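Local coordinates for histidine triad (HIT) protein (PDB 3NRD), which probably binds nucleotides and acts on their phosphate bonds through its HIT domain, which this C-terminal part of a longer protein carries, at residues A[8-13]-A[87-92]; A[33-38]-A[96-101]; A[80-85]-A[92-97]. One frame throughout, in Å; residues are numbered along the deposited sequence.

Contact 1 of 3, residues A[8-13]-A[87-92]; sequences DERLER and NIVRQL. With SO4 (sulfate ion), chain H.
Val89 lays its CG2 methyl over the centre of one guanidinium face of Arg10, 3.9 Å above the plane, in one of two conformers modelled for that arginine. NE and NH2 of the same group grip the Asp8 carboxylate side-on, one nitrogen to each oxygen and both on syn lone pairs, the oxygens tilted somewhat out of the guanidinium plane; the NH2 to OD2 arm of this salt bridge measures 2.7 Å. OD1 has a second, closer donor in the backbone N of Arg10 at 2.8 Å, which makes Asp8 the N-cap of helix 9-14. With its CG anti to the backbone N (chi1 -179°), Asp8 turns the carboxylate against Val89, whose CG1 stands 3.5 Å from CG of Asp8. The same methyl meets CG of Leu11 at 3.7 Å; CG1 is thus shared by the Asp8 carboxylate and Leu11, while CG2 covers the guanidinium. The Gln91 amide works through its oxygen: Asp8 N donates to OE1 at 2.7 Å, tilted 30° from the carbonyl plane, while NE2 turns to Thr6 O. A water completes the seam, donating to OD2 of Asp8 and accepting from N of Gln91. On the loop's far flank, the backbone N atoms of Ile88 and Val89 each make a weak hydrogen bond to sulfate O3. The capped start of helix 9-14 packs on a loop that meets the sulfate, and that loop leads into the histidine triad motif, where Gln91 probably stands at the position usually held by the first histidine.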
loop_
_atom_site.group_PDB
_atom_site.type_symbol
_atom_site.label_atom_id
_atom_site.label_comp_id
_atom_site.label_asym_id
_atom_site.label_seq_id
_atom_site.Cartn_x
_atom_site.Cartn_y
_atom_site.Cartn_z
ATOM N N ASP A 8 17.296 4.239 6.965
ATOM C CA ASP A 8 17.016 3.777 8.311
ATOM C C ASP A 8 17.772 2.484 8.599
ATOM O O ASP A 8 17.746 1.594 7.780
ATOM C CB ASP A 8 15.514 3.534 8.468
ATOM C CG ASP A 8 15.141 3.087 9.846
ATOM O OD1 ASP A 8 15.354 1.911 10.169
ATOM O OD2 ASP A 8 14.616 3.895 10.636
ATOM N N GLU A 9 18.412 2.386 9.761
ATOM C CA GLU A 9 19.257 1.207 10.081
ATOM C C GLU A 9 18.499 -0.139 10.024
ATOM O O GLU A 9 19.089 -1.161 9.661
ATOM C CB GLU A 9 19.948 1.330 11.449
ATOM C CG GLU A 9 21.328 2.029 11.415
ATOM N N ARG A 10 17.211 -0.143 10.364
ATOM C CA ARG A 10 16.450 -1.389 10.347
ATOM C C ARG A 10 16.143 -1.818 8.920
ATOM O O ARG A 10 16.129 -3.031 8.642
ATOM C CB ARG A 10 15.190 -1.295 11.184
ATOM C CG ARG A 10 15.505 -1.191 12.691
ATOM C CD ARG A 10 14.432 -0.475 13.429
ATOM N NE ARG A 10 14.327 0.923 12.993
ATOM C CZ ARG A 10 13.375 1.765 13.383
ATOM N NH1 ARG A 10 12.428 1.386 14.248
ATOM N NH2 ARG A 10 13.376 3.003 12.917
ATOM N N LEU A 11 15.962 -0.849 8.009
ATOM C CA LEU A 11 15.829 -1.157 6.571
ATOM C C LEU A 11 17.170 -1.568 5.948
ATOM O O LEU A 11 17.218 -2.371 4.979
ATOM C CB LEU A 11 15.267 0.040 5.797
ATOM C CG LEU A 11 13.864 0.584 6.108
ATOM C CD1 LEU A 11 13.438 1.721 5.162
ATOM C CD2 LEU A 11 12.840 -0.509 6.024
ATOM N N GLU A 12 18.246 -0.984 6.467
ATOM C CA GLU A 12 19.613 -1.373 6.132
ATOM C C GLU A 12 19.822 -2.837 6.487
ATOM O O GLU A 12 20.282 -3.630 5.655
ATOM C CB GLU A 12 20.609 -0.487 6.891
ATOM C CG GLU A 12 22.086 -0.716 6.605
ATOM C CD GLU A 12 22.510 -0.007 5.362
ATOM O OE1 GLU A 12 22.674 1.236 5.425
ATOM O OE2 GLU A 12 22.661 -0.682 4.318
ATOM N N ARG A 13 19.449 -3.182 7.710
ATOM C CA ARG A 13 19.616 -4.540 8.210
ATOM C C ARG A 13 18.723 -5.563 7.501
ATOM O O ARG A 13 19.213 -6.624 7.132
ATOM C CB ARG A 13 19.343 -4.602 9.714
ATOM C CG ARG A 13 19.809 -5.926 10.334
ATOM C CD ARG A 13 19.471 -6.031 11.800
ATOM N NE ARG A 13 18.007 -6.044 11.967
ATOM C CZ ARG A 13 17.287 -5.236 12.755
ATOM N NH1 ARG A 13 17.846 -4.292 13.534
ATOM N NH2 ARG A 13 15.963 -5.390 12.783
ATOM N N ASN A 87 4.518 1.584 10.599
ATOM C CA ASN A 87 4.238 1.594 12.024
ATOM C C ASN A 87 5.560 1.279 12.750
ATOM O O ASN A 87 5.804 1.830 13.799
ATOM C CB ASN A 87 3.117 0.613 12.426
ATOM C CG ASN A 87 1.785 0.873 11.679
ATOM O OD1 ASN A 87 1.491 2.006 11.285
ATOM N ND2 ASN A 87 0.995 -0.188 11.465
ATOM N N ILE A 88 6.413 0.455 12.117
ATOM C CA ILE A 88 7.679 -0.043 12.677
ATOM C C ILE A 88 8.777 1.020 12.359
ATOM O O ILE A 88 9.175 1.821 13.202
ATOM C CB ILE A 88 7.927 -1.556 12.162
ATOM C CG1 ILE A 88 6.768 -2.485 12.609
ATOM C CG2 ILE A 88 9.260 -2.155 12.619
ATOM C CD1 ILE A 88 6.836 -3.972 12.079
ATOM N N VAL A 89 9.160 1.076 11.096
ATOM C CA VAL A 89 10.136 2.016 10.594
ATOM C C VAL A 89 9.408 3.189 9.998
ATOM O O VAL A 89 8.685 3.030 9.012
ATOM C CB VAL A 89 10.955 1.327 9.503
ATOM C CG1 VAL A 89 11.898 2.308 8.777
ATOM C CG2 VAL A 89 11.678 0.171 10.122
ATOM N N ARG A 90 9.607 4.375 10.559
ATOM C CA ARG A 90 8.864 5.576 10.118
ATOM C C ARG A 90 9.320 6.201 8.816
ATOM O O ARG A 90 8.517 6.818 8.147
ATOM C CB ARG A 90 8.896 6.675 11.193
ATOM C CG ARG A 90 7.979 6.386 12.336
ATOM C CD ARG A 90 6.510 6.457 11.911
ATOM N NE ARG A 90 5.685 5.664 12.816
ATOM C CZ ARG A 90 4.964 6.153 13.820
ATOM N NH1 ARG A 90 4.879 7.470 14.078
ATOM N NH2 ARG A 90 4.298 5.293 14.573
ATOM N N GLN A 91 10.594 6.085 8.489
ATOM C CA GLN A 91 11.088 6.475 7.192
ATOM C C GLN A 91 10.249 5.821 6.077
ATOM O O GLN A 91 10.047 4.605 6.083
ATOM C CB GLN A 91 12.540 6.048 7.056
ATOM C CG GLN A 91 13.175 6.439 5.749
ATOM C CD GLN A 91 14.644 6.178 5.753
ATOM O OE1 GLN A 91 15.075 5.030 5.650
ATOM N NE2 GLN A 91 15.425 7.222 5.910
ATOM N N LEU A 92 9.742 6.660 5.171
ATOM C CA LEU A 92 8.834 6.238 4.131
ATOM C C LEU A 92 9.488 5.118 3.307
ATOM O O LEU A 92 10.584 5.283 2.819
ATOM C CB LEU A 92 8.451 7.415 3.203
ATOM C CG LEU A 92 7.576 7.058 1.957
ATOM C CD1 LEU A 92 6.258 6.295 2.329
ATOM C CD2 LEU A 92 7.258 8.314 1.158
HETATM S S SO4 H . 6.809 -1.417 7.892
HETATM O O1 SO4 H . 6.124 -0.892 6.710
HETATM O O2 SO4 H . 8.095 -1.878 7.428
HETATM O O3 SO4 H . 7.057 -0.403 8.888
HETATM O O4 SO4 H . 6.136 -2.486 8.546
HETATM O O HOH W 1 12.668 5.563 10.349
#

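Contact 2 of 3, residues A[33-38]-A[96-101]; sequences RWPWLI and VIARRE
Trp36 and Ile97 form a non-hydrogen-bonded antiparallel pair, their side chains side by side and pointing the same way. CG1 of Ile97 sits over the indole face, 3.7 Å from the centroid of the Trp36 five-membered ring, a CH-pi contact. The second branch of Ile97, CG2, packs 3.9 Å from CB of Trp34. Pro35 and Ala98 meet through their CB atoms, 4.0 Å apart. Framing these contacts are three backbone bonds: Ala98 N to Pro35 O, almost straight at 2.8 Å, and the reciprocal pair between Leu37 and Val96. Farther along, NE of Arg99 comes within 3.6 Å of CD1 of Trp34, the two planes 70° apart. Both polar ends are held from beyond the pair of segments, Trp34 NE1 by Pro104 O and Arg99 NE by a salt bridge with Asp103, whereas Trp36 NE1 has its partner in His95. Strands 36-41 and 94-99 are neighbours in the antiparallel sheet, with strand 24-29 bonded beyond the first; Leu37 and Val96 face helix 54-75, and helix 121-134 reaches Pro35 and Leu37.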
loop_
_atom_site.group_PDB
_atom_site.type_symbol
_atom_site.label_atom_id
_atom_site.label_comp_id
_atom_site.label_asym_id
_atom_site.label_seq_id
_atom_site.Cartn_x
_atom_site.Cartn_y
_atom_site.Cartn_z
ATOM N N ARG A 33 10.345 -16.067 1.539
ATOM C CA ARG A 33 9.003 -16.670 1.497
ATOM C C ARG A 33 8.095 -16.020 0.465
ATOM O O ARG A 33 7.250 -16.708 -0.087
ATOM C CB ARG A 33 8.339 -16.606 2.857
ATOM C CG ARG A 33 9.011 -17.528 3.889
ATOM C CD ARG A 33 8.310 -17.385 5.211
ATOM N NE ARG A 33 8.491 -16.048 5.787
ATOM C CZ ARG A 33 7.757 -15.560 6.793
ATOM N NH1 ARG A 33 6.789 -16.292 7.393
ATOM N NH2 ARG A 33 8.025 -14.339 7.257
ATOM N N TRP A 34 8.277 -14.713 0.211
ATOM C CA TRP A 34 7.623 -14.041 -0.923
ATOM C C TRP A 34 8.637 -13.129 -1.587
ATOM O O TRP A 34 9.459 -12.542 -0.885
ATOM C CB TRP A 34 6.409 -13.204 -0.501
ATOM C CG TRP A 34 5.532 -13.812 0.486
ATOM C CD1 TRP A 34 4.394 -14.507 0.248
ATOM C CD2 TRP A 34 5.691 -13.759 1.893
ATOM N NE1 TRP A 34 3.826 -14.898 1.436
ATOM C CE2 TRP A 34 4.608 -14.433 2.461
ATOM C CE3 TRP A 34 6.659 -13.196 2.744
ATOM C CZ2 TRP A 34 4.461 -14.565 3.843
ATOM C CZ3 TRP A 34 6.513 -13.339 4.109
ATOM C CH2 TRP A 34 5.440 -14.036 4.644
ATOM N N PRO A 35 8.623 -13.018 -2.927
ATOM C CA PRO A 35 9.504 -11.995 -3.540
ATOM C C PRO A 35 9.016 -10.595 -3.181
ATOM O O PRO A 35 7.916 -10.166 -3.595
ATOM C CB PRO A 35 9.424 -12.279 -5.031
ATOM C CG PRO A 35 8.780 -13.661 -5.159
ATOM C CD PRO A 35 7.959 -13.872 -3.936
ATOM N N TRP A 36 9.847 -9.883 -2.427
ATOM C CA TRP A 36 9.422 -8.709 -1.653
ATOM C C TRP A 36 10.507 -7.656 -1.764
ATOM O O TRP A 36 11.650 -7.891 -1.357
ATOM C CB TRP A 36 9.211 -9.175 -0.232
ATOM C CG TRP A 36 8.755 -8.200 0.774
ATOM C CD1 TRP A 36 8.612 -6.861 0.645
ATOM C CD2 TRP A 36 8.429 -8.510 2.110
ATOM N NE1 TRP A 36 8.219 -6.316 1.821
ATOM C CE2 TRP A 36 8.100 -7.311 2.747
ATOM C CE3 TRP A 36 8.399 -9.704 2.844
ATOM C CZ2 TRP A 36 7.731 -7.255 4.090
ATOM C CZ3 TRP A 36 8.036 -9.654 4.176
ATOM C CH2 TRP A 36 7.707 -8.440 4.788
ATOM N N LEU A 37 10.144 -6.531 -2.370
ATOM C CA LEU A 37 11.009 -5.398 -2.571
ATOM C C LEU A 37 10.509 -4.247 -1.738
ATOM O O LEU A 37 9.294 -4.130 -1.461
ATOM C CB LEU A 37 10.979 -4.969 -4.017
ATOM C CG LEU A 37 11.300 -6.077 -5.030
ATOM C CD1 LEU A 37 11.269 -5.496 -6.432
ATOM C CD2 LEU A 37 12.637 -6.743 -4.750
ATOM N N ILE A 38 11.421 -3.372 -1.363
ATOM C CA ILE A 38 11.014 -2.082 -0.850
ATOM C C ILE A 38 11.656 -0.968 -1.643
ATOM O O ILE A 38 12.792 -1.112 -2.110
ATOM C CB ILE A 38 11.271 -1.910 0.681
ATOM C CG1 ILE A 38 12.732 -1.943 1.046
ATOM C CG2 ILE A 38 10.557 -3.023 1.426
ATOM C CD1 ILE A 38 12.999 -1.567 2.525
ATOM N N VAL A 96 6.568 -3.717 -2.214
ATOM C CA VAL A 96 6.052 -4.205 -3.489
ATOM C C VAL A 96 6.335 -5.688 -3.511
ATOM O O VAL A 96 7.489 -6.102 -3.640
ATOM C CB VAL A 96 6.729 -3.546 -4.690
ATOM C CG1 VAL A 96 6.102 -4.066 -6.026
ATOM C CG2 VAL A 96 6.657 -2.037 -4.583
ATOM N N ILE A 97 5.283 -6.478 -3.347
ATOM C CA ILE A 97 5.409 -7.886 -2.994
ATOM C C ILE A 97 4.686 -8.742 -4.040
ATOM O O ILE A 97 3.544 -8.442 -4.385
ATOM C CB ILE A 97 4.778 -8.193 -1.647
ATOM C CG1 ILE A 97 5.371 -7.325 -0.510
ATOM C CG2 ILE A 97 4.955 -9.672 -1.327
ATOM C CD1 ILE A 97 4.374 -6.958 0.542
ATOM N N ALA A 98 5.335 -9.792 -4.525
ATOM C CA ALA A 98 4.749 -10.731 -5.508
ATOM C C ALA A 98 4.012 -11.856 -4.784
ATOM O O ALA A 98 4.588 -12.515 -3.932
ATOM C CB ALA A 98 5.823 -11.317 -6.368
ATOM N N ARG A 99 2.774 -12.116 -5.168
ATOM C CA ARG A 99 1.931 -13.103 -4.491
ATOM C C ARG A 99 1.249 -14.088 -5.441
ATOM O O ARG A 99 1.030 -13.805 -6.628
ATOM C CB ARG A 99 0.798 -12.452 -3.713
ATOM C CG ARG A 99 1.178 -11.377 -2.756
ATOM C CD ARG A 99 1.978 -11.861 -1.593
ATOM N NE ARG A 99 1.341 -12.914 -0.803
ATOM C CZ ARG A 99 0.500 -12.762 0.213
ATOM N NH1 ARG A 99 0.094 -11.562 0.612
ATOM N NH2 ARG A 99 0.066 -13.851 0.856
ATOM N N ARG A 100 0.853 -15.224 -4.869
ATOM C CA ARG A 100 0.077 -16.183 -5.593
ATOM C C ARG A 100 -0.652 -17.077 -4.601
ATOM O O ARG A 100 -0.202 -17.283 -3.469
ATOM C CB ARG A 100 0.981 -16.993 -6.532
ATOM C CG ARG A 100 1.887 -18.034 -5.844
ATOM C CD ARG A 100 3.288 -17.985 -6.380
ATOM N NE ARG A 100 3.362 -18.276 -7.816
ATOM C CZ ARG A 100 4.192 -17.696 -8.699
ATOM N NH1 ARG A 100 5.030 -16.702 -8.351
ATOM N NH2 ARG A 100 4.167 -18.104 -9.977
ATOM N N GLU A 101 -1.777 -17.602 -5.033
ATOM C CA GLU A 101 -2.509 -18.591 -4.255
ATOM C C GLU A 101 -1.590 -19.726 -3.838
ATOM O O GLU A 101 -0.778 -20.219 -4.628
ATOM C CB GLU A 101 -3.720 -19.109 -5.018
ATOM C CG GLU A 101 -4.584 -20.112 -4.212
ATOM C CD GLU A 101 -5.834 -20.554 -4.964
ATOM O OE1 GLU A 101 -6.050 -20.060 -6.090
ATOM O OE2 GLU A 101 -6.594 -21.395 -4.429
#

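Contact 3 of 3, residues A[80-85]-A[92-97]; sequences INIGAL and LHVHVI. With SO4 (sulfate ion), chain H.
Gly83 and His95 bind each other through two backbone hydrogen bonds, His95 N to Gly83 O at 2.7 Å and Gly83 N to His95 O at 2.9 Å; Asn81 and Ile97 repeat the pattern two residues along the hairpin. CA-H...O contacts, such as that from Ile82 CA to His95 O, fill in between. The apolar contacts lie on the face of Ile82 and Val96: CG2 of Ile82 touches CG1 of Val94 at 3.7 Å, and CG2 of Ile80 reaches CG1 of Val96 at 3.9 Å. The imidazole contacts gather near the sulfate, His95 rising from the sheet face opposite Ile82 and Val96. The edge of its ring passes Gly83 O, with CD2 at 3.4 Å. NE2 of His95 donates to sulfate O1 at 2.7 Å, nearly straight at 170°. His93, whose CG is wedged between backbone N and carbonyl carbon (chi1 58°), brings its own NE2 to sulfate O2 at 2.7 Å, in the plane of the ring. A water over the face of His93 is held by Leu85 N and His93 O and bonds to O1 as well. The rotation of both rings is fixed at ND1, which in His93 meets Gln91 O and in His95 the indole of Trp36. Replacing His95 by an alanine is likely to leave sulfate O1 without its imidazole donor and Trp36 NE1 without its ring partner. The ion probably comes from the crystallisation liquor, yet two imidazole donors, Gly86 N and a water around one tetrahedral anion are consistent with a phosphate-binding site, as expected for the histidine triad family.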
loop_
_atom_site.group_PDB
_atom_site.type_symbol
_atom_site.label_atom_id
_atom_site.label_comp_id
_atom_site.label_asym_id
_atom_site.label_seq_id
_atom_site.Cartn_x
_atom_site.Cartn_y
_atom_site.Cartn_z
ATOM N N ILE A 80 0.274 -8.603 -7.381
ATOM C CA ILE A 80 1.163 -7.758 -6.615
ATOM C C ILE A 80 0.400 -7.116 -5.449
ATOM O O ILE A 80 -0.767 -6.737 -5.611
ATOM C CB ILE A 80 1.783 -6.643 -7.491
ATOM C CG1 ILE A 80 2.646 -7.238 -8.624
ATOM C CG2 ILE A 80 2.660 -5.689 -6.668
ATOM C CD1 ILE A 80 3.903 -7.986 -8.142
ATOM N N ASN A 81 1.065 -7.011 -4.289
ATOM C CA ASN A 81 0.592 -6.262 -3.136
ATOM C C ASN A 81 1.551 -5.092 -2.926
ATOM O O ASN A 81 2.748 -5.305 -2.911
ATOM C CB ASN A 81 0.574 -7.097 -1.859
ATOM C CG ASN A 81 -0.423 -8.255 -1.884
ATOM O OD1 ASN A 81 -0.381 -9.088 -0.998
ATOM N ND2 ASN A 81 -1.308 -8.307 -2.879
ATOM N N ILE A 82 1.017 -3.880 -2.796
ATOM C CA ILE A 82 1.793 -2.667 -2.587
ATOM C C ILE A 82 1.388 -2.097 -1.261
ATOM O O ILE A 82 0.187 -2.020 -0.982
ATOM C CB ILE A 82 1.516 -1.636 -3.677
ATOM C CG1 ILE A 82 2.093 -2.134 -5.014
ATOM C CG2 ILE A 82 2.126 -0.295 -3.288
ATOM C CD1 ILE A 82 1.581 -1.407 -6.204
ATOM N N GLY A 83 2.343 -1.635 -0.460
ATOM C CA GLY A 83 2.017 -1.185 0.910
ATOM C C GLY A 83 2.950 -0.130 1.430
ATOM O O GLY A 83 4.146 -0.221 1.210
ATOM N N ALA A 84 2.393 0.900 2.070
ATOM C CA ALA A 84 3.166 1.958 2.755
ATOM C C ALA A 84 2.561 1.946 4.120
ATOM O O ALA A 84 1.434 2.402 4.259
ATOM C CB ALA A 84 3.007 3.329 2.085
ATOM N N LEU A 85 3.256 1.368 5.094
ATOM C CA LEU A 85 2.735 1.162 6.429
ATOM C C LEU A 85 3.514 2.064 7.379
ATOM O O LEU A 85 3.057 3.150 7.692
ATOM C CB LEU A 85 2.768 -0.341 6.817
ATOM C CG LEU A 85 2.190 -1.323 5.761
ATOM C CD1 LEU A 85 2.276 -2.789 6.230
ATOM C CD2 LEU A 85 0.780 -0.972 5.417
ATOM N N LEU A 92 9.742 6.660 5.171
ATOM C CA LEU A 92 8.834 6.238 4.131
ATOM C C LEU A 92 9.488 5.118 3.307
ATOM O O LEU A 92 10.584 5.283 2.819
ATOM C CB LEU A 92 8.451 7.415 3.203
ATOM C CG LEU A 92 7.576 7.058 1.957
ATOM C CD1 LEU A 92 6.258 6.295 2.329
ATOM C CD2 LEU A 92 7.258 8.314 1.158
ATOM N N HIS A 93 8.822 3.972 3.215
ATOM C CA HIS A 93 9.237 2.925 2.304
ATOM C C HIS A 93 8.009 2.188 1.808
ATOM O O HIS A 93 7.038 2.009 2.556
ATOM C CB HIS A 93 10.252 1.999 2.954
ATOM C CG HIS A 93 9.760 1.348 4.200
ATOM N ND1 HIS A 93 9.519 2.045 5.372
ATOM C CD2 HIS A 93 9.482 0.052 4.465
ATOM C CE1 HIS A 93 9.089 1.203 6.291
ATOM N NE2 HIS A 93 9.030 -0.005 5.755
ATOM N N VAL A 94 8.041 1.803 0.533
ATOM C CA VAL A 94 6.879 1.205 -0.105
ATOM C C VAL A 94 7.234 -0.223 -0.394
ATOM O O VAL A 94 8.218 -0.476 -1.126
ATOM C CB VAL A 94 6.490 1.902 -1.392
ATOM C CG1 VAL A 94 5.306 1.178 -2.039
ATOM C CG2 VAL A 94 6.150 3.381 -1.129
ATOM N N HIS A 95 6.458 -1.139 0.186
ATOM C CA HIS A 95 6.553 -2.561 -0.059
ATOM C C HIS A 95 5.911 -2.880 -1.405
ATOM O O HIS A 95 4.829 -2.376 -1.692
ATOM C CB HIS A 95 5.816 -3.364 1.029
ATOM C CG HIS A 95 6.243 -3.058 2.440
ATOM N ND1 HIS A 95 7.314 -3.670 3.046
ATOM C CD2 HIS A 95 5.699 -2.248 3.380
ATOM C CE1 HIS A 95 7.437 -3.227 4.288
ATOM N NE2 HIS A 95 6.453 -2.377 4.527
ATOM N N VAL A 96 6.568 -3.717 -2.214
ATOM C CA VAL A 96 6.052 -4.205 -3.489
ATOM C C VAL A 96 6.335 -5.688 -3.511
ATOM O O VAL A 96 7.489 -6.102 -3.640
ATOM C CB VAL A 96 6.729 -3.546 -4.690
ATOM C CG1 VAL A 96 6.102 -4.066 -6.026
ATOM C CG2 VAL A 96 6.657 -2.037 -4.583
ATOM N N ILE A 97 5.283 -6.478 -3.347
ATOM C CA ILE A 97 5.409 -7.886 -2.994
ATOM C C ILE A 97 4.686 -8.742 -4.040
ATOM O O ILE A 97 3.544 -8.442 -4.385
ATOM C CB ILE A 97 4.778 -8.193 -1.647
ATOM C CG1 ILE A 97 5.371 -7.325 -0.510
ATOM C CG2 ILE A 97 4.955 -9.672 -1.327
ATOM C CD1 ILE A 97 4.374 -6.958 0.542
HETATM S S SO4 H . 6.809 -1.417 7.892
HETATM O O1 SO4 H . 6.124 -0.892 6.710
HETATM O O2 SO4 H . 8.095 -1.878 7.428
HETATM O O3 SO4 H . 7.057 -0.403 8.888
HETATM O O4 SO4 H . 6.136 -2.486 8.546
HETATM O O HOH W 2 6.016 0.894 4.733
#

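Contacts 2 and 3 share strand 94-99, each bonding one of its edges, and both are buried; contact 1 lies only partly buried, where helix 9-14 meets the loop before that strand. Their chemistry follows their place: contact 2 rests on backbone pairing and aromatic-aliphatic packing, contact 3 on the same pairing plus imidazole-anion bonds, and contact 1 on valine packing against a capped, salt-bridged helix start, one amide-oxygen bond and a water. The sulfate ties contact 1 to contact 3, and Leu11 packs on both His93 and Ile38. Arg99 NH1 links contact 2 to contact 3 through Asn81. At strand 79-84, the sheet continues into the second subunit.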